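Local structure of post-proline cleaving enzyme (Rickettsia typhi, 4HVT) at residues K25-A30 with H656-E661; G95-T100 with N142-S147; K299-W304 with E380-T385. The protein probably acts as a serine-type oligopeptidase that hydrolyses peptides after proline, with an alpha/beta-hydrolase domain joined to a seven-bladed beta-propeller. One frame throughout, in Å; residues are numbered along the deposited sequence.

Contact 1 of 3, residues K25-A30 with H656-E661; sequences KFLEEA and HGRIFE
Arg658 reaches from a helix of the alpha/beta-hydrolase fold into a turn of the N-terminal segment, where its guanidinium group gathers the backbone oxygens of Leu27, Glu29 and Ala30. It is a clear case of an arginine fastening a loop by main-chain carbonyls, a grip that depends on the course of the backbone more than on the side chains it carries. The chain of Arg658 runs extended from CG to NE (chi3 176°), which carries the charged group clear of the helix 655-664 and lays it edge-on to the turn. NH1 serves two acceptors, Leu27 O at 2.8 Å and Glu29 O at 2.9 Å. Both lie in the guanidinium plane, but NH1 is only tilted from the carbonyl plane of Leu27, while it stands above that of Glu29, not on a lone pair. On the other terminal nitrogen, NH2 reaches Ala30 O at 2.9 Å, with an N-H...O angle of 155°.

Three bonds to one planar group fix its rotation, and NE is paired with Glu676 in a salt bridge, which balances the charge and adds a further hold. Leu27 supplies the apolar part of the contact: one of its methyls, CD2, passes slantwise across the aliphatic stem of Arg658, at CB and CD, while Trp38 of the helix 34-51 also touches Leu27. The N-terminal chain is thereby tied to the helix 655-664 of the alpha/beta-hydrolase domain. Along the stem, the closest apolar approach is Leu27 CD2 to Arg658 CB, at 4.1 Å.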
# COMPACT_ATOMS: atom_id res chain seq x y z
N LYS A 25 22.85 -9.53 -19.28
CA LYS A 25 21.66 -10.34 -19.58
C LYS A 25 21.31 -11.36 -18.49
O LYS A 25 20.14 -11.56 -18.17
CB LYS A 25 21.81 -11.05 -20.95
N PHE A 26 22.34 -11.95 -17.88
CA PHE A 26 22.13 -12.89 -16.74
C PHE A 26 21.27 -12.36 -15.58
O PHE A 26 20.60 -13.11 -14.94
CB PHE A 26 23.48 -13.42 -16.19
CG PHE A 26 24.30 -12.43 -15.34
CD1 PHE A 26 24.95 -11.36 -15.93
CD2 PHE A 26 24.44 -12.60 -13.96
CE1 PHE A 26 25.71 -10.48 -15.20
CE2 PHE A 26 25.19 -11.72 -13.22
CZ PHE A 26 25.82 -10.64 -13.82
N LEU A 27 21.38 -11.07 -15.29
CA LEU A 27 20.62 -10.42 -14.19
C LEU A 27 19.10 -10.30 -14.48
O LEU A 27 18.25 -10.14 -13.57
CB LEU A 27 21.21 -9.03 -14.00
CG LEU A 27 22.63 -8.94 -13.47
CD1 LEU A 27 23.08 -7.51 -13.61
CD2 LEU A 27 22.71 -9.46 -12.07
N GLU A 28 18.71 -10.44 -15.75
CA GLU A 28 17.29 -10.38 -16.15
C GLU A 28 16.43 -11.57 -15.65
O GLU A 28 15.21 -11.54 -15.69
CB GLU A 28 17.19 -10.26 -17.67
CG GLU A 28 17.92 -9.04 -18.23
CD GLU A 28 17.80 -8.91 -19.75
OE1 GLU A 28 16.94 -9.57 -20.32
OE2 GLU A 28 18.54 -8.16 -20.37
N GLU A 29 17.08 -12.64 -15.26
CA GLU A 29 16.48 -13.86 -14.83
C GLU A 29 16.42 -13.80 -13.31
O GLU A 29 17.49 -13.77 -12.67
CB GLU A 29 17.35 -15.02 -15.29
CG GLU A 29 16.72 -16.37 -15.16
CD GLU A 29 17.55 -17.51 -15.75
OE1 GLU A 29 18.54 -17.34 -16.54
OE2 GLU A 29 17.18 -18.64 -15.39
N ALA A 30 15.20 -13.72 -12.77
CA ALA A 30 14.97 -13.51 -11.31
C ALA A 30 15.62 -14.62 -10.49
O ALA A 30 16.24 -14.36 -9.47
CB ALA A 30 13.50 -13.44 -10.98
N HIS A 656 15.69 -4.18 -11.73
CA HIS A 656 15.94 -2.74 -11.55
C HIS A 656 17.03 -2.45 -10.54
O HIS A 656 17.91 -1.62 -10.79
CB HIS A 656 14.65 -1.98 -11.18
CG HIS A 656 13.57 -2.12 -12.20
ND1 HIS A 656 13.51 -1.33 -13.32
CD2 HIS A 656 12.49 -2.94 -12.27
CE1 HIS A 656 12.44 -1.66 -14.04
NE2 HIS A 656 11.84 -2.66 -13.44
N GLY A 657 16.98 -3.14 -9.42
CA GLY A 657 17.99 -2.93 -8.35
C GLY A 657 19.33 -3.53 -8.79
O GLY A 657 20.40 -2.92 -8.60
N ARG A 658 19.26 -4.71 -9.40
CA ARG A 658 20.45 -5.41 -9.83
C ARG A 658 21.22 -4.59 -10.85
O ARG A 658 22.43 -4.39 -10.70
CB ARG A 658 20.08 -6.73 -10.47
CG ARG A 658 19.78 -7.82 -9.50
CD ARG A 658 19.04 -8.93 -10.19
NE ARG A 658 18.79 -10.07 -9.33
CZ ARG A 658 18.26 -11.22 -9.76
NH1 ARG A 658 17.97 -11.41 -11.06
NH2 ARG A 658 18.06 -12.20 -8.89
N ILE A 659 20.55 -4.12 -11.91
CA ILE A 659 21.27 -3.28 -12.93
C ILE A 659 21.88 -1.96 -12.43
O ILE A 659 23.02 -1.54 -12.86
CB ILE A 659 20.40 -3.09 -14.22
CG1 ILE A 659 21.25 -2.54 -15.36
CG2 ILE A 659 19.17 -2.15 -14.07
CD1 ILE A 659 22.32 -3.49 -15.82
N PHE A 660 21.16 -1.30 -11.50
CA PHE A 660 21.66 -0.09 -10.92
C PHE A 660 22.97 -0.41 -10.15
O PHE A 660 23.89 0.30 -10.27
CB PHE A 660 20.63 0.49 -10.02
CG PHE A 660 20.87 1.91 -9.61
CD1 PHE A 660 21.25 2.87 -10.53
CD2 PHE A 660 20.52 2.31 -8.32
CE1 PHE A 660 21.43 4.16 -10.15
CE2 PHE A 660 20.67 3.61 -7.95
CZ PHE A 660 21.11 4.55 -8.89
N GLU A 661 22.93 -1.45 -9.31
CA GLU A 661 24.15 -1.92 -8.58
C GLU A 661 25.26 -2.26 -9.58
O GLU A 661 26.42 -1.90 -9.41
CB GLU A 661 23.82 -3.14 -7.76
CG GLU A 661 24.96 -3.92 -7.11
CD GLU A 661 25.79 -3.10 -6.12
OE1 GLU A 661 25.54 -1.88 -5.86
OE2 GLU A 661 26.79 -3.67 -5.62

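Contact 2 of 3, residues G95-T100 with N142-S147; sequences GLWRRT and NRYLIS
Trp97 and Tyr144 meet in a T-shaped pair between two successive antiparallel sheets of the beta-propeller, an example of how neighbouring blades are held by interlocking side chains while their backbones stay well apart. The six-membered ring of Trp97 points its edge at the face of Tyr144, the centroids 5.3 Å apart and the planes at 73°. CH2 of the indole stands over the centre of the phenol ring, 4.0 Å from Tyr144 CD2. Trp97 CG is anti to the backbone N (chi1 -178°), and the indole extends from its strand toward the other sheet. Beside the aromatic pair, the methyl CD1 of Ile146 comes to 3.9 Å from Trp97 CZ3.

The atoms that meet in this compact, buried part are all carbons; the hydroxyl of Tyr144 is hydrogen-bonded elsewhere. It contrasts with the more exposed flanks of the same strands, where Arg99 and Arg143 are engaged within their own sheets, by salt bridges to Glu113 and to Asp162 and Glu160. Trp97 and Arg99 both set out toward the other segment, yet the arginine does not touch it.

Around the contact, Val134 of the strand 129-136 touches Trp97, Tyr144 and Ile146 alike, Trp161 adds a further edge-to-face partner for Trp97, and Ile116 of the strand 113-117 packs on both Trp97 and Ile146.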
# COMPACT_ATOMS: atom_id res chain seq x y z
N GLY A 95 3.45 -15.31 12.10
CA GLY A 95 2.32 -14.68 12.79
C GLY A 95 1.14 -15.55 13.20
O GLY A 95 0.99 -16.70 12.73
N LEU A 96 0.30 -14.96 14.04
CA LEU A 96 -0.87 -15.58 14.61
C LEU A 96 -2.09 -14.77 14.23
O LEU A 96 -2.17 -13.58 14.52
CB LEU A 96 -0.78 -15.53 16.15
CG LEU A 96 0.39 -16.27 16.79
CD1 LEU A 96 0.38 -16.04 18.30
CD2 LEU A 96 0.40 -17.75 16.44
N TRP A 97 -3.07 -15.43 13.63
CA TRP A 97 -4.40 -14.86 13.52
C TRP A 97 -5.22 -15.29 14.74
O TRP A 97 -5.29 -16.47 15.08
CB TRP A 97 -5.05 -15.28 12.21
CG TRP A 97 -6.43 -14.71 11.94
CD1 TRP A 97 -6.79 -13.40 11.89
CD2 TRP A 97 -7.60 -15.46 11.58
NE1 TRP A 97 -8.15 -13.28 11.59
CE2 TRP A 97 -8.65 -14.54 11.35
CE3 TRP A 97 -7.86 -16.85 11.42
CZ2 TRP A 97 -9.95 -14.94 11.02
CZ3 TRP A 97 -9.13 -17.25 11.08
CH2 TRP A 97 -10.17 -16.29 10.85
N ARG A 98 -5.74 -14.28 15.45
CA ARG A 98 -6.28 -14.50 16.80
C ARG A 98 -7.43 -13.54 17.13
O ARG A 98 -7.73 -12.59 16.38
CB ARG A 98 -5.15 -14.43 17.83
CG ARG A 98 -4.49 -13.10 17.90
CD ARG A 98 -3.29 -13.09 18.87
NE ARG A 98 -2.99 -11.71 19.08
CZ ARG A 98 -2.16 -11.23 20.01
NH1 ARG A 98 -1.52 -12.06 20.82
NH2 ARG A 98 -1.97 -9.92 20.09
N ARG A 99 -8.18 -13.91 18.16
CA ARG A 99 -9.33 -13.11 18.56
C ARG A 99 -9.56 -13.06 20.06
O ARG A 99 -9.13 -13.95 20.82
CB ARG A 99 -10.61 -13.59 17.86
CG ARG A 99 -11.09 -14.92 18.34
CD ARG A 99 -12.39 -15.32 17.67
NE ARG A 99 -12.97 -16.46 18.33
CZ ARG A 99 -14.24 -16.83 18.16
NH1 ARG A 99 -14.98 -16.16 17.31
NH2 ARG A 99 -14.73 -17.85 18.82
N THR A 100 -10.28 -12.03 20.47
CA THR A 100 -10.69 -11.90 21.87
C THR A 100 -12.04 -11.19 21.96
O THR A 100 -12.39 -10.33 21.12
CB THR A 100 -9.63 -11.15 22.70
OG1 THR A 100 -9.78 -11.44 24.09
CG2 THR A 100 -9.72 -9.67 22.52
N ASN A 142 -19.29 -19.23 10.27
CA ASN A 142 -18.16 -20.05 10.73
C ASN A 142 -17.12 -20.31 9.62
O ASN A 142 -16.01 -20.74 9.89
CB ASN A 142 -18.63 -21.37 11.27
CG ASN A 142 -19.27 -21.25 12.64
OD1 ASN A 142 -19.01 -20.31 13.40
ND2 ASN A 142 -20.13 -22.21 12.96
N ARG A 143 -17.50 -20.08 8.37
CA ARG A 143 -16.59 -20.43 7.27
C ARG A 143 -15.85 -19.19 6.81
O ARG A 143 -16.46 -18.15 6.59
CB ARG A 143 -17.35 -21.11 6.08
CG ARG A 143 -17.82 -22.52 6.33
CD ARG A 143 -16.67 -23.48 6.56
NE ARG A 143 -17.14 -24.79 6.98
CZ ARG A 143 -17.49 -25.80 6.19
NH1 ARG A 143 -17.46 -25.69 4.88
NH2 ARG A 143 -17.94 -26.92 6.74
N TYR A 144 -14.53 -19.33 6.64
CA TYR A 144 -13.65 -18.29 6.15
C TYR A 144 -12.84 -18.83 5.00
O TYR A 144 -12.53 -20.00 4.98
CB TYR A 144 -12.66 -17.83 7.24
CG TYR A 144 -13.27 -16.99 8.33
CD1 TYR A 144 -13.96 -17.59 9.38
CD2 TYR A 144 -13.15 -15.60 8.33
CE1 TYR A 144 -14.51 -16.84 10.40
CE2 TYR A 144 -13.69 -14.84 9.37
CZ TYR A 144 -14.36 -15.46 10.39
OH TYR A 144 -14.91 -14.66 11.38
N LEU A 145 -12.55 -18.00 4.01
CA LEU A 145 -11.51 -18.32 3.02
C LEU A 145 -10.27 -17.58 3.45
O LEU A 145 -10.29 -16.36 3.56
CB LEU A 145 -11.96 -17.87 1.62
CG LEU A 145 -13.22 -18.59 1.20
CD1 LEU A 145 -13.88 -17.82 0.05
CD2 LEU A 145 -13.00 -20.05 0.83
N ILE A 146 -9.20 -18.31 3.76
CA ILE A 146 -7.97 -17.71 4.23
C ILE A 146 -7.03 -17.52 3.06
O ILE A 146 -6.59 -18.51 2.51
CB ILE A 146 -7.26 -18.55 5.33
CG1 ILE A 146 -8.23 -19.06 6.41
CG2 ILE A 146 -6.08 -17.80 5.91
CD1 ILE A 146 -8.88 -17.99 7.23
N SER A 147 -6.72 -16.27 2.70
CA SER A 147 -5.73 -15.96 1.66
C SER A 147 -4.31 -16.06 2.18
O SER A 147 -4.01 -15.64 3.31
CB SER A 147 -5.96 -14.58 1.09
OG SER A 147 -7.18 -14.54 0.35

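Contact 3 of 3, residues K299-W304 with E380-T385; sequences KEYVFW and ENEQWT
Tyr301 (chi1 -70°) and Trp384 (chi1 -60°) both place CG anti to their own carbonyl carbon, and from facing strands this sends the two rings past each other in opposite directions. The indole edge is thereby presented to the face of the phenol ring in an offset edge-to-face pair, with centroids 5.5 Å apart and planes at 79°. Trp384 CZ2 settles at the root of the tyrosine, 3.6 Å from Tyr301 CB, and so lies off the centre of the ring. Phe303, two residues further along the strand 301-305, and the same indole come at each other from opposite directions. Its CZ comes to 3.6 Å from Trp384 CH2, with the two rings inclined obliquely. The three residues form an aromatic cluster between successive propeller sheets, flanked by Phe298 and Ala324, both of which touch Phe303 and Trp384.

The polar end lies at the beta-hairpin whose type I' turn runs from Glu380 to Gln383. The chain of Glu382 bends at chi2, bringing its carboxylate to the phenol. Tyr301 OH donates to Glu382 OE1 over 2.7 Å, approaching from above the carboxylate plane; seen from the tyrosine, that oxygen sits at the ring edge, in plane. A water also donates to Glu382 OE1 at 3.0 Å, and its second bond, to Glu300 OE1, is weak.

Chemically, the two donors to Glu382 OE1 would be expected to favour an ionised carboxylate, while the water lies between two like charges; Tyr301 thus joins the aromatic packing to a carboxylate that also takes a bond from a water.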
# COMPACT_ATOMS: atom_id res chain seq x y z
N LYS A 299 -26.85 0.49 2.60
CA LYS A 299 -28.15 -0.00 2.14
C LYS A 299 -28.02 -0.28 0.63
O LYS A 299 -27.05 -0.86 0.21
CB LYS A 299 -29.31 0.95 2.52
CG LYS A 299 -29.28 1.39 3.96
CD LYS A 299 -29.42 0.31 4.90
CE LYS A 299 -30.15 0.86 6.17
NZ LYS A 299 -30.29 -0.28 7.09
N GLU A 300 -28.98 0.17 -0.16
CA GLU A 300 -28.96 -0.09 -1.62
C GLU A 300 -28.25 1.02 -2.42
O GLU A 300 -28.32 1.02 -3.64
CB GLU A 300 -30.41 -0.27 -2.11
CG GLU A 300 -31.02 -1.55 -1.57
CD GLU A 300 -32.41 -1.86 -2.07
OE1 GLU A 300 -32.86 -1.20 -3.03
OE2 GLU A 300 -33.08 -2.76 -1.46
N TYR A 301 -27.50 1.91 -1.77
CA TYR A 301 -26.83 3.02 -2.43
C TYR A 301 -25.31 2.76 -2.52
O TYR A 301 -24.78 2.14 -1.60
CB TYR A 301 -27.08 4.33 -1.67
CG TYR A 301 -28.52 4.76 -1.81
CD1 TYR A 301 -29.52 4.12 -1.09
CD2 TYR A 301 -28.88 5.71 -2.74
CE1 TYR A 301 -30.84 4.43 -1.27
CE2 TYR A 301 -30.21 6.04 -2.91
CZ TYR A 301 -31.18 5.38 -2.19
OH TYR A 301 -32.51 5.66 -2.39
N VAL A 302 -24.65 3.27 -3.55
CA VAL A 302 -23.25 3.09 -3.80
C VAL A 302 -22.59 4.44 -3.96
O VAL A 302 -23.23 5.39 -4.39
CB VAL A 302 -22.98 2.21 -5.05
CG1 VAL A 302 -23.32 0.75 -4.77
CG2 VAL A 302 -23.79 2.70 -6.20
N PHE A 303 -21.35 4.54 -3.50
CA PHE A 303 -20.56 5.77 -3.51
C PHE A 303 -19.46 5.67 -4.50
O PHE A 303 -18.69 4.71 -4.47
CB PHE A 303 -19.94 6.02 -2.14
CG PHE A 303 -20.95 6.05 -1.01
CD1 PHE A 303 -21.80 7.09 -0.93
CD2 PHE A 303 -21.07 5.02 -0.09
CE1 PHE A 303 -22.77 7.17 0.04
CE2 PHE A 303 -22.04 5.08 0.88
CZ PHE A 303 -22.93 6.13 0.91
N TRP A 304 -19.28 6.72 -5.33
CA TRP A 304 -18.32 6.71 -6.40
C TRP A 304 -17.51 8.00 -6.36
O TRP A 304 -18.04 9.12 -6.19
CB TRP A 304 -19.01 6.58 -7.76
CG TRP A 304 -19.56 5.22 -8.01
CD1 TRP A 304 -20.64 4.66 -7.40
CD2 TRP A 304 -19.06 4.22 -8.93
NE1 TRP A 304 -20.82 3.34 -7.84
CE2 TRP A 304 -19.87 3.07 -8.80
CE3 TRP A 304 -17.97 4.18 -9.85
CZ2 TRP A 304 -19.67 1.91 -9.56
CZ3 TRP A 304 -17.78 3.03 -10.59
CH2 TRP A 304 -18.64 1.92 -10.47
N GLU A 380 -32.46 8.90 5.88
CA GLU A 380 -33.75 9.09 6.54
C GLU A 380 -34.73 9.35 5.44
O GLU A 380 -34.58 10.34 4.70
CB GLU A 380 -33.71 10.32 7.40
CG GLU A 380 -33.32 10.12 8.83
CD GLU A 380 -33.98 11.17 9.71
OE1 GLU A 380 -33.72 12.38 9.53
OE2 GLU A 380 -34.81 10.80 10.56
N ASN A 381 -35.72 8.49 5.29
CA ASN A 381 -36.75 8.72 4.28
C ASN A 381 -36.13 8.79 2.89
O ASN A 381 -36.45 9.69 2.12
CB ASN A 381 -37.48 10.03 4.59
N GLU A 382 -35.23 7.86 2.60
CA GLU A 382 -34.50 7.83 1.35
C GLU A 382 -33.77 9.15 1.01
O GLU A 382 -33.42 9.38 -0.15
CB GLU A 382 -35.43 7.44 0.17
CG GLU A 382 -36.01 6.03 0.23
CD GLU A 382 -34.94 4.95 0.29
OE1 GLU A 382 -34.37 4.57 -0.77
OE2 GLU A 382 -34.69 4.46 1.42
N GLN A 383 -33.50 10.01 2.00
CA GLN A 383 -32.61 11.17 1.76
C GLN A 383 -31.38 11.10 2.67
O GLN A 383 -31.49 10.65 3.80
CB GLN A 383 -33.31 12.49 2.04
CG GLN A 383 -34.50 12.81 1.15
CD GLN A 383 -34.13 13.00 -0.32
OE1 GLN A 383 -33.22 13.78 -0.69
NE2 GLN A 383 -34.87 12.32 -1.18
N TRP A 384 -30.26 11.58 2.16
CA TRP A 384 -29.04 11.70 2.97
C TRP A 384 -29.16 12.77 4.04
O TRP A 384 -29.53 13.90 3.75
CB TRP A 384 -27.82 12.00 2.08
CG TRP A 384 -27.59 10.92 1.07
CD1 TRP A 384 -27.77 11.01 -0.27
CD2 TRP A 384 -27.17 9.57 1.34
NE1 TRP A 384 -27.49 9.80 -0.87
CE2 TRP A 384 -27.13 8.89 0.10
CE3 TRP A 384 -26.89 8.86 2.49
CZ2 TRP A 384 -26.77 7.54 -0.00
CZ3 TRP A 384 -26.45 7.53 2.37
CH2 TRP A 384 -26.40 6.90 1.14
N THR A 385 -28.87 12.40 5.26
CA THR A 385 -29.03 13.37 6.37
C THR A 385 -27.87 14.37 6.38
O THR A 385 -26.82 14.17 5.73
CB THR A 385 -29.09 12.67 7.72
OG1 THR A 385 -27.87 11.95 7.95
CG2 THR A 385 -30.25 11.76 7.80
O HOH W 1 -33.51 1.81 -1.56

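The three contacts sample different levels of one two-domain architecture. Contact 1 closes almost the whole chain into a loop, tying its N-terminal part to the hydrolase domain; contacts 2 and 3 are nested inside that loop and follow one another in series, each joining successive propeller sheets. The centres of contacts 1 and 3 are about 52 Å apart, on opposite sides of the chain's centre, whereas the centre of contact 2 is about 38 Å from that of contact 1 and about 32 Å from that of contact 3. None touches another. In contact 1 the side chain of Ala30 lies near, without touching, the probable Ser566-Asp649-His682 triad. The propeller contacts share aromatic edge-to-face pairing, whereas contact 1 relies on charge and carbonyls.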